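Local structure of transcriptional regulator (Streptococcus dysgalactiae, 4YV9) at residues I194-D197 with H203-Y206; I155-L160 with I196-F201; E209-L214 with T225-V230; Y234-K237 with G243-D246; E138-Y143 with F161-E166. The protein acts as the receptor for SHP pheromones in quorum sensing and as a DNA-binding transcriptional regulator, which cyclic peptides can inhibit. All coordinates share one frame; numbering follows the deposited sequence.

In the fold
From the N terminus, contact 5 comes first, joining the loop ahead of helix 142-151 to helix 157-169. Contact 2 crosses it: its first segment, 155-160, lies between the two of contact 5, and its second lies at the end of helix 179-197. Contact 1 begins where contact 2 ends and closes the short turn, residues 198-200, between helices 179-197 and 201-215; the two share Ile-196 and Asp-197. Contacts 3 and 4 then follow in series, tying helix 221-236 first back to helix 201-215 and then on to helix 242-256. Together they link successive helices of the Rgg C-terminal domain, with contacts 4 and 5 lying farthest apart, about 29 Å between centres.

Contact 1: residues I194-D197 with H203-Y206; sequences ISID and HSHY
The hydroxyl OG of Ser-195 is held by two groups, the phenol of Tyr-157 and the carbonyl O of Cys-191 one turn earlier in its own helix, and it also rests 3.7 Å from His-203 CB across the contact. This is the tight end of a helical hairpin in the TPR-like C-terminal domain, where helix 179-197 passes through the short linker 198-200 into helix 201-215.

Two serines face each other where the backbones come together, and their CA atoms, Ser-195 CA and Ser-204 CA, are only 5.6 Å apart. Small side chains allow that separation. Each points its CB toward the opposite segment, and Ser-195 CB comes to 4.1 Å from the backbone N of Ser-204. On the second helix, OG of Ser-204 stands beside its own backbone N and anti to its carbonyl carbon (chi1 -59°), a setting that lets it bond back to Tyr-200 O. The same oxygen leans across the gap, 3.5 Å from Ser-195 CB and 3.7 Å from Ile-196 CG1. These are van der Waals approaches; both hydroxyls find their hydrogen bonds outside the two segments, while their surfaces fill the interface.

His-203 enters with CB alone; its ring leads away to stack on Phe-161 and to bond through ND1 to the hydroxyl of Tyr-157, which thereby joins both sides of the hairpin. The remaining close approach sets Ser-204 OG 3.6 Å from the backbone N of Ile-196.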
# COMPACT_ATOMS: atom_id res chain seq x y z
N ILE B 194 19.62 5.78 -14.72
CA ILE B 194 20.00 6.64 -15.83
C ILE B 194 21.18 7.54 -15.47
O ILE B 194 22.08 7.75 -16.28
CB ILE B 194 18.80 7.51 -16.27
CG1 ILE B 194 17.63 6.63 -16.67
CG2 ILE B 194 19.19 8.42 -17.42
CD1 ILE B 194 16.40 7.39 -17.11
N SER B 195 21.17 8.04 -14.25
CA SER B 195 22.22 8.92 -13.77
C SER B 195 23.56 8.21 -13.73
O SER B 195 24.60 8.79 -14.07
CB SER B 195 21.88 9.45 -12.38
OG SER B 195 20.80 10.36 -12.46
N ILE B 196 23.54 6.95 -13.32
CA ILE B 196 24.75 6.15 -13.33
C ILE B 196 25.21 5.91 -14.78
O ILE B 196 26.38 6.13 -15.10
CB ILE B 196 24.54 4.81 -12.61
CG1 ILE B 196 24.25 5.04 -11.14
CG2 ILE B 196 25.78 3.94 -12.73
CD1 ILE B 196 23.67 3.82 -10.45
N ASP B 197 24.28 5.48 -15.63
CA ASP B 197 24.56 5.22 -17.05
C ASP B 197 25.25 6.40 -17.72
O ASP B 197 26.21 6.22 -18.46
CB ASP B 197 23.27 4.91 -17.82
CG ASP B 197 22.75 3.51 -17.56
OD1 ASP B 197 23.55 2.64 -17.14
OD2 ASP B 197 21.54 3.27 -17.79
N HIS B 203 24.33 13.58 -9.40
CA HIS B 203 22.93 13.23 -9.35
C HIS B 203 22.73 11.87 -8.69
O HIS B 203 21.81 11.69 -7.90
CB HIS B 203 22.35 13.23 -10.76
CG HIS B 203 22.33 14.59 -11.39
ND1 HIS B 203 21.78 14.83 -12.63
CD2 HIS B 203 22.79 15.78 -10.95
CE1 HIS B 203 21.90 16.11 -12.92
NE2 HIS B 203 22.51 16.71 -11.92
N SER B 204 23.62 10.93 -9.02
CA SER B 204 23.57 9.60 -8.42
C SER B 204 23.65 9.67 -6.89
O SER B 204 22.85 9.06 -6.19
CB SER B 204 24.70 8.72 -8.95
OG SER B 204 24.61 8.59 -10.35
N HIS B 205 24.62 10.44 -6.39
CA HIS B 205 24.83 10.58 -4.95
C HIS B 205 23.59 11.15 -4.25
O HIS B 205 23.14 10.60 -3.25
CB HIS B 205 26.03 11.47 -4.67
CG HIS B 205 26.32 11.63 -3.21
ND1 HIS B 205 25.76 12.62 -2.44
CD2 HIS B 205 27.10 10.90 -2.37
CE1 HIS B 205 26.18 12.51 -1.20
NE2 HIS B 205 27.00 11.47 -1.13
N TYR B 206 23.05 12.24 -4.78
CA TYR B 206 21.78 12.78 -4.29
C TYR B 206 20.68 11.71 -4.22
O TYR B 206 20.01 11.58 -3.20
CB TYR B 206 21.31 13.95 -5.18
CG TYR B 206 19.89 14.44 -4.87
CD1 TYR B 206 18.78 13.84 -5.45
CD2 TYR B 206 19.68 15.52 -4.02
CE1 TYR B 206 17.49 14.28 -5.18
CE2 TYR B 206 18.39 15.97 -3.74
CZ TYR B 206 17.30 15.34 -4.33
OH TYR B 206 16.02 15.77 -4.06

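Contact 2: residues I155-L160 with I196-F201; sequences INYNTL and IDYSYF
Tyr-157 holds CG anti to its backbone N (chi1 165°), which swings its ring across the gap, while Tyr-198 and Tyr-200 each keep CG beside the backbone N and send their rings back to meet it. Segments whose nearest CA atoms, those of Tyr-157 and Tyr-198, are 9.1 Å apart are thus bridged by side chains.

The stronger overlap is with Tyr-200. Its ring and that of Tyr-157 form an offset stack, planes 24° apart and centroids separated by 4.5 Å. CE2 of Tyr-157 lies over one face of the Tyr-200 ring, displaced toward the rim, and comes 3.5 Å from Tyr-200 CD2. The two side chains run past each other in opposite directions, so Tyr-157 OH ends 3.6 Å from Tyr-200 CB. That hydroxyl is bonded to Ser-195 and His-203, which fixes the reach of the ring.

Tyr-198 turns its edge toward the face of Tyr-157, an offset edge-to-face pair with centroids 5.9 Å apart and planes at 86°. That edge also receives Tyr-157 CB, at 4.0 Å from Tyr-198 CE2.

Both segments hold helix ends: Asn-156 is the N-cap of helix 157-169, and Ser-199, with positive phi, closes helix 179-197 in a Schellman motif before Tyr-200 caps the next helix. The result is a three-tyrosine aromatic cluster at the surface, set where helix ends meet in an all-helical, TPR-like domain.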
# COMPACT_ATOMS: atom_id res chain seq x y z
N ILE B 155 11.47 12.44 -21.92
CA ILE B 155 11.92 13.64 -21.22
C ILE B 155 13.45 13.72 -21.21
O ILE B 155 14.12 12.73 -20.91
CB ILE B 155 11.38 13.66 -19.77
CG1 ILE B 155 9.86 13.45 -19.78
CG2 ILE B 155 11.77 14.95 -19.06
CD1 ILE B 155 9.20 13.23 -18.42
N ASN B 156 14.01 14.89 -21.54
CA ASN B 156 15.47 15.00 -21.56
C ASN B 156 15.99 14.77 -20.15
O ASN B 156 15.30 15.10 -19.17
CB ASN B 156 15.92 16.36 -22.11
CG ASN B 156 15.52 17.52 -21.22
OD1 ASN B 156 14.36 17.93 -21.20
ND2 ASN B 156 16.49 18.07 -20.49
N TYR B 157 17.17 14.16 -20.03
CA TYR B 157 17.64 13.69 -18.73
C TYR B 157 17.62 14.76 -17.64
O TYR B 157 17.23 14.50 -16.50
CB TYR B 157 19.07 13.12 -18.82
CG TYR B 157 19.67 12.97 -17.44
CD1 TYR B 157 19.28 11.92 -16.61
CD2 TYR B 157 20.58 13.90 -16.94
CE1 TYR B 157 19.80 11.79 -15.33
CE2 TYR B 157 21.10 13.77 -15.67
CZ TYR B 157 20.70 12.72 -14.87
OH TYR B 157 21.21 12.59 -13.60
N ASN B 158 18.06 15.97 -17.98
CA ASN B 158 18.14 17.00 -16.95
C ASN B 158 16.78 17.45 -16.46
O ASN B 158 16.63 17.79 -15.29
CB ASN B 158 18.95 18.20 -17.44
CG ASN B 158 20.35 18.22 -16.86
OD1 ASN B 158 20.54 18.51 -15.68
ND2 ASN B 158 21.34 17.91 -17.69
N THR B 159 15.78 17.45 -17.34
CA THR B 159 14.43 17.80 -16.94
C THR B 159 13.86 16.66 -16.11
O THR B 159 13.17 16.89 -15.11
CB THR B 159 13.52 18.10 -18.14
OG1 THR B 159 14.01 19.25 -18.84
CG2 THR B 159 12.08 18.36 -17.69
N LEU B 160 14.16 15.44 -16.52
CA LEU B 160 13.73 14.25 -15.79
C LEU B 160 14.29 14.28 -14.37
O LEU B 160 13.57 14.03 -13.41
CB LEU B 160 14.18 12.98 -16.51
CG LEU B 160 13.83 11.63 -15.86
CD1 LEU B 160 12.34 11.49 -15.70
CD2 LEU B 160 14.38 10.49 -16.70
N ILE B 196 23.54 6.95 -13.32
CA ILE B 196 24.75 6.15 -13.33
C ILE B 196 25.21 5.91 -14.78
O ILE B 196 26.38 6.13 -15.10
CB ILE B 196 24.54 4.81 -12.61
CG1 ILE B 196 24.25 5.04 -11.14
CG2 ILE B 196 25.78 3.94 -12.73
CD1 ILE B 196 23.67 3.82 -10.45
N ASP B 197 24.28 5.48 -15.63
CA ASP B 197 24.56 5.22 -17.05
C ASP B 197 25.25 6.40 -17.72
O ASP B 197 26.21 6.22 -18.46
CB ASP B 197 23.27 4.91 -17.82
CG ASP B 197 22.75 3.51 -17.56
OD1 ASP B 197 23.55 2.64 -17.14
OD2 ASP B 197 21.54 3.27 -17.79
N TYR B 198 24.75 7.59 -17.46
CA TYR B 198 25.27 8.81 -18.05
C TYR B 198 26.43 9.39 -17.23
O TYR B 198 26.93 10.47 -17.55
CB TYR B 198 24.16 9.85 -18.18
CG TYR B 198 23.21 9.63 -19.34
CD1 TYR B 198 23.60 8.91 -20.46
CD2 TYR B 198 21.92 10.16 -19.32
CE1 TYR B 198 22.73 8.72 -21.53
CE2 TYR B 198 21.05 9.97 -20.37
CZ TYR B 198 21.45 9.25 -21.47
OH TYR B 198 20.59 9.06 -22.53
N SER B 199 26.83 8.68 -16.18
CA SER B 199 27.97 9.07 -15.34
C SER B 199 27.76 10.42 -14.64
O SER B 199 28.72 11.15 -14.37
CB SER B 199 29.26 9.12 -16.17
OG SER B 199 29.53 7.87 -16.78
N TYR B 200 26.50 10.75 -14.33
CA TYR B 200 26.19 11.90 -13.50
C TYR B 200 26.26 11.50 -12.03
O TYR B 200 25.23 11.24 -11.41
CB TYR B 200 24.79 12.45 -13.82
CG TYR B 200 24.70 13.19 -15.14
CD1 TYR B 200 25.01 14.54 -15.23
CD2 TYR B 200 24.30 12.53 -16.29
CE1 TYR B 200 24.93 15.22 -16.44
CE2 TYR B 200 24.22 13.20 -17.50
CZ TYR B 200 24.53 14.54 -17.57
OH TYR B 200 24.45 15.20 -18.78
N PHE B 201 27.46 11.45 -11.48
CA PHE B 201 27.64 10.91 -10.13
C PHE B 201 27.19 11.87 -9.03
O PHE B 201 26.91 11.46 -7.90
CB PHE B 201 29.09 10.48 -9.94
CG PHE B 201 29.51 9.42 -10.92
CD1 PHE B 201 28.85 8.19 -10.95
CD2 PHE B 201 30.53 9.65 -11.82
CE1 PHE B 201 29.22 7.21 -11.85
CE2 PHE B 201 30.90 8.68 -12.73
CZ PHE B 201 30.25 7.45 -12.74

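Contact 3: residues E209-L214 with T225-V230; sequences EKIEFL and TVFLYV
One face of the Phe-227 ring is occupied by the CG2 methyl of Ile-211, which stands almost directly over the ring centre, 3.6 Å from the Phe-227 centroid and only 7° off the normal. That geometry meets the definition of a CH-pi contact. The methyl is nearly equidistant from the ring carbons, as expected for central placement, with Phe-227 CD1 3.7 Å from Ile-211 CG2. Glu-212 approaches the same ring obliquely: its CG lies 3.8 Å from Phe-227 CE2, and its extended side chain crosses the phenylalanine at about a right angle, with the carboxylate plane 87° from that of the ring.

The torsion of Phe-227 accounts for the reach: CG is anti to the backbone N (chi1 -174°), which projects the ring from helix 221-236 toward helix 201-215. The nearest CA atoms, those of Ile-211 and Phe-227, are 8.2 Å apart, and the ring spans that distance. Ile-208 and Leu-215 of the same partner helix also touch Phe-227, so the phenylalanine bridges an antiparallel helix pair of the TPR-like domain; along its own helix its ring meets that of His-231. Other faces of helix 221-236 do different work: Val-226 packs on a modified side chain of the bound peptide, and Thr-225 and Leu-228 on Leu-257 of the second subunit.

Chemically, the join between the segments is apolar. Even Glu-212 contributes through its aliphatic CG, and the attraction probably comes mainly from dispersion and the CH-pi contact, which depend on close fit rather than on charge.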
# COMPACT_ATOMS: atom_id res chain seq x y z
N GLU B 209 21.09 8.94 -1.50
CA GLU B 209 20.71 9.46 -0.18
C GLU B 209 19.18 9.53 -0.02
O GLU B 209 18.65 9.11 1.00
CB GLU B 209 21.35 10.84 0.03
CG GLU B 209 21.01 11.49 1.35
CD GLU B 209 19.76 12.35 1.28
OE1 GLU B 209 19.32 12.67 0.15
OE2 GLU B 209 19.23 12.69 2.35
N LYS B 210 18.48 10.05 -1.03
CA LYS B 210 17.01 10.10 -1.00
C LYS B 210 16.39 8.71 -0.92
O LYS B 210 15.47 8.48 -0.15
CB LYS B 210 16.45 10.82 -2.24
CG LYS B 210 16.95 12.24 -2.43
CD LYS B 210 16.58 13.14 -1.25
CE LYS B 210 15.09 13.32 -1.09
NZ LYS B 210 14.82 14.25 0.08
N ILE B 211 16.88 7.78 -1.74
CA ILE B 211 16.33 6.43 -1.75
C ILE B 211 16.54 5.75 -0.39
O ILE B 211 15.65 5.10 0.12
CB ILE B 211 16.93 5.58 -2.88
CG1 ILE B 211 16.40 6.06 -4.24
CG2 ILE B 211 16.57 4.10 -2.70
CD1 ILE B 211 17.30 5.65 -5.45
N GLU B 212 17.71 5.94 0.20
CA GLU B 212 17.98 5.36 1.51
C GLU B 212 16.99 5.91 2.53
O GLU B 212 16.50 5.17 3.39
CB GLU B 212 19.41 5.66 1.96
CG GLU B 212 20.45 4.90 1.18
CD GLU B 212 21.87 5.34 1.51
OE1 GLU B 212 22.04 6.43 2.11
OE2 GLU B 212 22.80 4.59 1.16
N PHE B 213 16.69 7.20 2.43
CA PHE B 213 15.75 7.83 3.34
C PHE B 213 14.34 7.27 3.13
O PHE B 213 13.64 6.99 4.09
CB PHE B 213 15.75 9.34 3.18
CG PHE B 213 14.81 10.05 4.10
CD1 PHE B 213 15.02 10.01 5.47
CD2 PHE B 213 13.71 10.72 3.61
CE1 PHE B 213 14.14 10.64 6.33
CE2 PHE B 213 12.83 11.36 4.47
CZ PHE B 213 13.04 11.32 5.83
N LEU B 214 13.94 7.12 1.87
CA LEU B 214 12.61 6.62 1.53
C LEU B 214 12.42 5.16 1.96
O LEU B 214 11.30 4.73 2.21
CB LEU B 214 12.34 6.73 0.03
CG LEU B 214 12.19 8.11 -0.62
CD1 LEU B 214 12.21 7.94 -2.12
CD2 LEU B 214 10.91 8.82 -0.18
N THR B 225 15.99 -4.72 -3.00
CA THR B 225 16.78 -5.67 -3.79
C THR B 225 17.31 -5.01 -5.05
O THR B 225 18.48 -5.17 -5.40
CB THR B 225 15.98 -6.90 -4.17
OG1 THR B 225 15.55 -7.57 -2.98
CG2 THR B 225 16.82 -7.85 -5.03
N VAL B 226 16.44 -4.27 -5.74
CA VAL B 226 16.86 -3.54 -6.94
C VAL B 226 17.91 -2.49 -6.57
O VAL B 226 18.92 -2.34 -7.25
CB VAL B 226 15.65 -2.89 -7.65
CG1 VAL B 226 16.10 -1.91 -8.72
CG2 VAL B 226 14.75 -3.98 -8.26
N PHE B 227 17.66 -1.77 -5.47
CA PHE B 227 18.61 -0.77 -4.99
C PHE B 227 19.96 -1.39 -4.60
O PHE B 227 21.00 -0.78 -4.79
CB PHE B 227 18.01 -0.00 -3.81
CG PHE B 227 18.85 1.16 -3.34
CD1 PHE B 227 19.27 2.14 -4.22
CD2 PHE B 227 19.20 1.27 -2.01
CE1 PHE B 227 20.04 3.21 -3.79
CE2 PHE B 227 19.97 2.34 -1.57
CZ PHE B 227 20.38 3.31 -2.47
N LEU B 228 19.94 -2.60 -4.05
CA LEU B 228 21.20 -3.31 -3.77
C LEU B 228 21.99 -3.45 -5.07
O LEU B 228 23.20 -3.25 -5.10
CB LEU B 228 20.93 -4.69 -3.16
CG LEU B 228 22.13 -5.58 -2.88
CD1 LEU B 228 23.09 -4.89 -1.92
CD2 LEU B 228 21.64 -6.89 -2.30
N TYR B 229 21.28 -3.77 -6.15
CA TYR B 229 21.95 -4.02 -7.42
C TYR B 229 22.47 -2.72 -8.01
O TYR B 229 23.62 -2.62 -8.39
CB TYR B 229 21.00 -4.69 -8.42
CG TYR B 229 21.70 -5.06 -9.71
CD1 TYR B 229 21.86 -4.13 -10.73
CD2 TYR B 229 22.21 -6.34 -9.90
CE1 TYR B 229 22.49 -4.46 -11.91
CE2 TYR B 229 22.84 -6.67 -11.08
CZ TYR B 229 22.98 -5.73 -12.08
OH TYR B 229 23.62 -6.05 -13.25
N VAL B 230 21.61 -1.71 -8.04
CA VAL B 230 21.87 -0.46 -8.74
C VAL B 230 22.96 0.34 -8.05
O VAL B 230 23.85 0.91 -8.70
CB VAL B 230 20.57 0.37 -8.84
CG1 VAL B 230 20.86 1.79 -9.31
CG2 VAL B 230 19.55 -0.33 -9.75

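Contact 4: residues Y234-K237 with G243-D246; sequences YKLK and GKDD
Lys-235 and Gly-243 form the tight part of this contact, where the helical hairpin of helices 221-236 and 242-256 turns over: CA of Gly-243 is 3.9 Å from Lys-235 CB and 4.3 Å from the backbone N of Leu-236. Glycine offers no side chain here, and the backbones use that room, with Leu-236 CA and Gly-243 CA just 4.8 Å apart. The two helices belong to the TPR-like C-terminal domain and run antiparallel, as the pairings show: Leu-236 lies by Gly-243, whereas Leu-228, two turns earlier, packs on Asp-246.

Away from the buried glycine the backbones diverge, and partly exposed long side chains make the contact. On one flank, Leu-236 reaches Lys-244 through its methyl branches. CG of Leu-236 is anti to its backbone N (chi1 176°), which brings CD1 to 3.7 Å from Lys-244 CE, against the aliphatic part of an extended lysine. Both residues also touch Val-274, the last residue modelled.

On the other flank lies the one charged link between the segments. Lys-235, extended beyond CG, crosses the side chain of Asp-246 at about a right angle. Its methylenes accompany the ammonium group in, CE lying 3.5 Å from Asp-246 OD2. Both residues are only partly exposed, which would probably strengthen the attraction relative to a fully solvated pair. The salt bridge, also a hydrogen bond, is completed by Lys-235 NZ 2.8 Å from Asp-246 OD2, meeting the oxygen nearly in line with its C-O bond.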
# COMPACT_ATOMS: atom_id res chain seq x y z
N TYR B 234 26.60 1.52 -9.19
CA TYR B 234 27.21 2.82 -8.95
C TYR B 234 28.58 2.68 -8.30
O TYR B 234 29.52 3.38 -8.67
CB TYR B 234 26.29 3.67 -8.07
CG TYR B 234 26.94 4.87 -7.43
CD1 TYR B 234 27.09 6.06 -8.13
CD2 TYR B 234 27.39 4.83 -6.12
CE1 TYR B 234 27.66 7.16 -7.55
CE2 TYR B 234 27.97 5.93 -5.52
CZ TYR B 234 28.10 7.09 -6.25
OH TYR B 234 28.68 8.20 -5.67
N LYS B 235 28.68 1.78 -7.33
CA LYS B 235 29.94 1.53 -6.63
C LYS B 235 31.00 1.00 -7.60
O LYS B 235 32.16 1.42 -7.56
CB LYS B 235 29.75 0.53 -5.49
CG LYS B 235 28.94 1.05 -4.32
CD LYS B 235 28.89 0.01 -3.21
CE LYS B 235 27.75 0.29 -2.25
NZ LYS B 235 27.70 -0.73 -1.16
N LEU B 236 30.58 0.07 -8.46
CA LEU B 236 31.48 -0.50 -9.45
C LEU B 236 32.03 0.58 -10.37
O LEU B 236 33.24 0.66 -10.57
CB LEU B 236 30.76 -1.57 -10.27
CG LEU B 236 31.60 -2.16 -11.42
CD1 LEU B 236 32.94 -2.65 -10.89
CD2 LEU B 236 30.85 -3.28 -12.11
N LYS B 237 31.15 1.42 -10.89
CA LYS B 237 31.56 2.48 -11.81
C LYS B 237 32.51 3.48 -11.16
O LYS B 237 32.96 4.43 -11.81
CB LYS B 237 30.34 3.22 -12.36
CG LYS B 237 29.89 2.72 -13.72
CD LYS B 237 29.44 3.88 -14.60
CE LYS B 237 28.83 3.39 -15.91
NZ LYS B 237 28.39 4.52 -16.77
N GLY B 243 31.09 -3.58 -5.10
CA GLY B 243 29.92 -3.32 -5.93
C GLY B 243 29.44 -4.56 -6.66
O GLY B 243 28.23 -4.80 -6.77
N LYS B 244 30.40 -5.35 -7.15
CA LYS B 244 30.09 -6.61 -7.82
C LYS B 244 29.52 -7.61 -6.83
O LYS B 244 28.64 -8.39 -7.18
CB LYS B 244 31.34 -7.21 -8.50
CG LYS B 244 31.93 -6.39 -9.64
CD LYS B 244 33.19 -7.06 -10.22
CE LYS B 244 33.81 -6.24 -11.35
NZ LYS B 244 35.05 -6.86 -11.92
N ASP B 245 30.02 -7.62 -5.60
CA ASP B 245 29.45 -8.49 -4.58
C ASP B 245 27.99 -8.12 -4.33
O ASP B 245 27.12 -8.98 -4.25
CB ASP B 245 30.24 -8.41 -3.28
CG ASP B 245 31.68 -8.88 -3.43
OD1 ASP B 245 31.94 -9.71 -4.33
OD2 ASP B 245 32.54 -8.41 -2.65
N ASP B 246 27.72 -6.82 -4.23
CA ASP B 246 26.34 -6.37 -4.03
C ASP B 246 25.43 -6.82 -5.17
O ASP B 246 24.32 -7.31 -4.92
CB ASP B 246 26.30 -4.85 -3.90
CG ASP B 246 26.95 -4.36 -2.61
OD1 ASP B 246 27.27 -5.21 -1.75
OD2 ASP B 246 27.14 -3.14 -2.48

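Contact 5: residues E138-Y143 with F161-E166; sequences EQWGYY and FLLTKE
Trp-140 lies in a non-helical strip, its extended phi/psi of -79/127 following a similarly extended Gln-139, and it faces segment 161-166 of helix 157-169 with its CA 8.3 Å from that of Glu-166. Gly-141 next to it is the N-cap of helix 142-151.

From that position, with CG standing anti to the carbonyl carbon, the indole leans against the helix, with Glu-166 at one face and Leu-163 approached obliquely. Its far rim meets Leu-163: CZ2 of Trp-140 is 3.6 Å from the backbone O of Leu-163 and 4.2 Å from Leu-163 CD2. On the face, the backbone C of Glu-166 sits 4.0 Å above the Trp-140 ring plane, toward the rim. The aliphatic start of that glutamate adds to the cover, with Glu-166 CB 4.0 Å from Trp-140 NE1. Its chain then bends at CG and carries the carboxylate away, the two flat groups lying 55° apart. The ring therefore meets backbone and methylene atoms, with Leu-163 giving the methyl partner.

Trp-140 also has backbone hydrogen bonds with Ser-170, just past helix 157-169, which anchor the strip beside that helix. Leu-163 continues into helix 124-136 through Thr-131, Leu-134 and Phe-135. Just beyond the strip, at the start of helix 142-151, Tyr-142 packs against helices 72-85 and 179-197 and a modified side chain of the bound peptide, and its backbone N bonds to Glu-61 of the second subunit.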
# COMPACT_ATOMS: atom_id res chain seq x y z
N GLU B 138 1.87 21.46 -6.92
CA GLU B 138 2.46 21.68 -5.59
C GLU B 138 2.65 20.39 -4.78
O GLU B 138 3.58 20.27 -3.98
CB GLU B 138 1.60 22.67 -4.79
CG GLU B 138 1.49 24.05 -5.38
CD GLU B 138 2.82 24.81 -5.39
OE1 GLU B 138 3.71 24.53 -4.55
OE2 GLU B 138 2.95 25.73 -6.23
N GLN B 139 1.73 19.45 -4.99
CA GLN B 139 1.80 18.10 -4.46
C GLN B 139 1.50 17.04 -5.50
O GLN B 139 0.46 17.04 -6.15
CB GLN B 139 0.89 17.97 -3.24
CG GLN B 139 -0.24 16.93 -3.21
CD GLN B 139 -0.72 16.75 -1.77
OE1 GLN B 139 -0.48 17.64 -0.96
NE2 GLN B 139 -1.51 15.67 -1.49
N TRP B 140 2.45 16.14 -5.65
CA TRP B 140 2.39 15.08 -6.62
C TRP B 140 1.49 13.98 -6.08
O TRP B 140 1.67 13.51 -4.96
CB TRP B 140 3.78 14.56 -6.90
CG TRP B 140 4.61 15.44 -7.76
CD1 TRP B 140 4.90 16.75 -7.57
CD2 TRP B 140 5.29 15.06 -8.96
NE1 TRP B 140 5.71 17.21 -8.57
CE2 TRP B 140 5.96 16.19 -9.45
CE3 TRP B 140 5.37 13.86 -9.68
CZ2 TRP B 140 6.72 16.17 -10.62
CZ3 TRP B 140 6.13 13.84 -10.84
CH2 TRP B 140 6.80 14.99 -11.30
N GLY B 141 0.50 13.59 -6.88
CA GLY B 141 -0.38 12.51 -6.50
C GLY B 141 -0.13 11.35 -7.44
O GLY B 141 0.79 11.41 -8.25
N TYR B 142 -0.94 10.31 -7.31
CA TYR B 142 -0.86 9.15 -8.20
C TYR B 142 -0.81 9.55 -9.69
O TYR B 142 0.00 9.04 -10.46
CB TYR B 142 -2.06 8.24 -7.93
CG TYR B 142 -2.05 6.92 -8.65
CD1 TYR B 142 -1.23 5.89 -8.22
CD2 TYR B 142 -2.90 6.69 -9.73
CE1 TYR B 142 -1.22 4.65 -8.89
CE2 TYR B 142 -2.92 5.47 -10.38
CZ TYR B 142 -2.07 4.45 -9.96
OH TYR B 142 -2.09 3.23 -10.60
N TYR B 143 -1.69 10.48 -10.07
CA TYR B 143 -1.77 10.99 -11.46
C TYR B 143 -0.43 11.48 -11.99
O TYR B 143 0.05 11.02 -13.04
CB TYR B 143 -2.80 12.12 -11.52
CG TYR B 143 -3.15 12.69 -12.89
CD1 TYR B 143 -3.74 11.89 -13.86
CD2 TYR B 143 -2.97 14.04 -13.18
CE1 TYR B 143 -4.13 12.41 -15.08
CE2 TYR B 143 -3.34 14.57 -14.41
CZ TYR B 143 -3.92 13.74 -15.35
OH TYR B 143 -4.31 14.23 -16.57
N PHE B 161 15.58 14.60 -14.25
CA PHE B 161 16.21 14.66 -12.93
C PHE B 161 15.56 15.73 -12.05
O PHE B 161 15.30 15.50 -10.87
CB PHE B 161 17.70 14.94 -13.05
CG PHE B 161 18.37 15.18 -11.73
CD1 PHE B 161 18.55 14.13 -10.83
CD2 PHE B 161 18.81 16.44 -11.37
CE1 PHE B 161 19.16 14.35 -9.61
CE2 PHE B 161 19.43 16.66 -10.16
CZ PHE B 161 19.60 15.61 -9.27
N LEU B 162 15.30 16.89 -12.64
CA LEU B 162 14.69 18.00 -11.91
C LEU B 162 13.25 17.67 -11.52
O LEU B 162 12.79 18.03 -10.44
CB LEU B 162 14.73 19.28 -12.74
CG LEU B 162 16.13 19.88 -12.93
CD1 LEU B 162 16.07 21.19 -13.71
CD2 LEU B 162 16.80 20.08 -11.57
N LEU B 163 12.54 16.96 -12.40
CA LEU B 163 11.18 16.53 -12.12
C LEU B 163 11.17 15.50 -11.01
O LEU B 163 10.26 15.49 -10.17
CB LEU B 163 10.52 15.94 -13.38
CG LEU B 163 9.99 16.96 -14.40
CD1 LEU B 163 9.51 16.25 -15.67
CD2 LEU B 163 8.89 17.81 -13.78
N THR B 164 12.17 14.64 -11.00
CA THR B 164 12.28 13.61 -9.97
C THR B 164 12.48 14.26 -8.60
O THR B 164 11.85 13.86 -7.62
CB THR B 164 13.42 12.62 -10.27
OG1 THR B 164 13.21 12.02 -11.56
CG2 THR B 164 13.47 11.53 -9.21
N LYS B 165 13.36 15.28 -8.54
CA LYS B 165 13.59 16.04 -7.31
C LYS B 165 12.30 16.66 -6.79
O LYS B 165 12.02 16.63 -5.60
CB LYS B 165 14.64 17.15 -7.52
CG LYS B 165 16.09 16.68 -7.52
CD LYS B 165 17.07 17.85 -7.60
CE LYS B 165 17.06 18.67 -6.33
NZ LYS B 165 18.03 19.80 -6.37
N GLU B 166 11.51 17.24 -7.70
CA GLU B 166 10.22 17.80 -7.32
C GLU B 166 9.33 16.74 -6.72
O GLU B 166 8.75 16.94 -5.65
CB GLU B 166 9.54 18.45 -8.53
CG GLU B 166 10.18 19.76 -8.96
CD GLU B 166 10.44 20.68 -7.79
OE1 GLU B 166 9.47 21.11 -7.12
OE2 GLU B 166 11.62 20.97 -7.52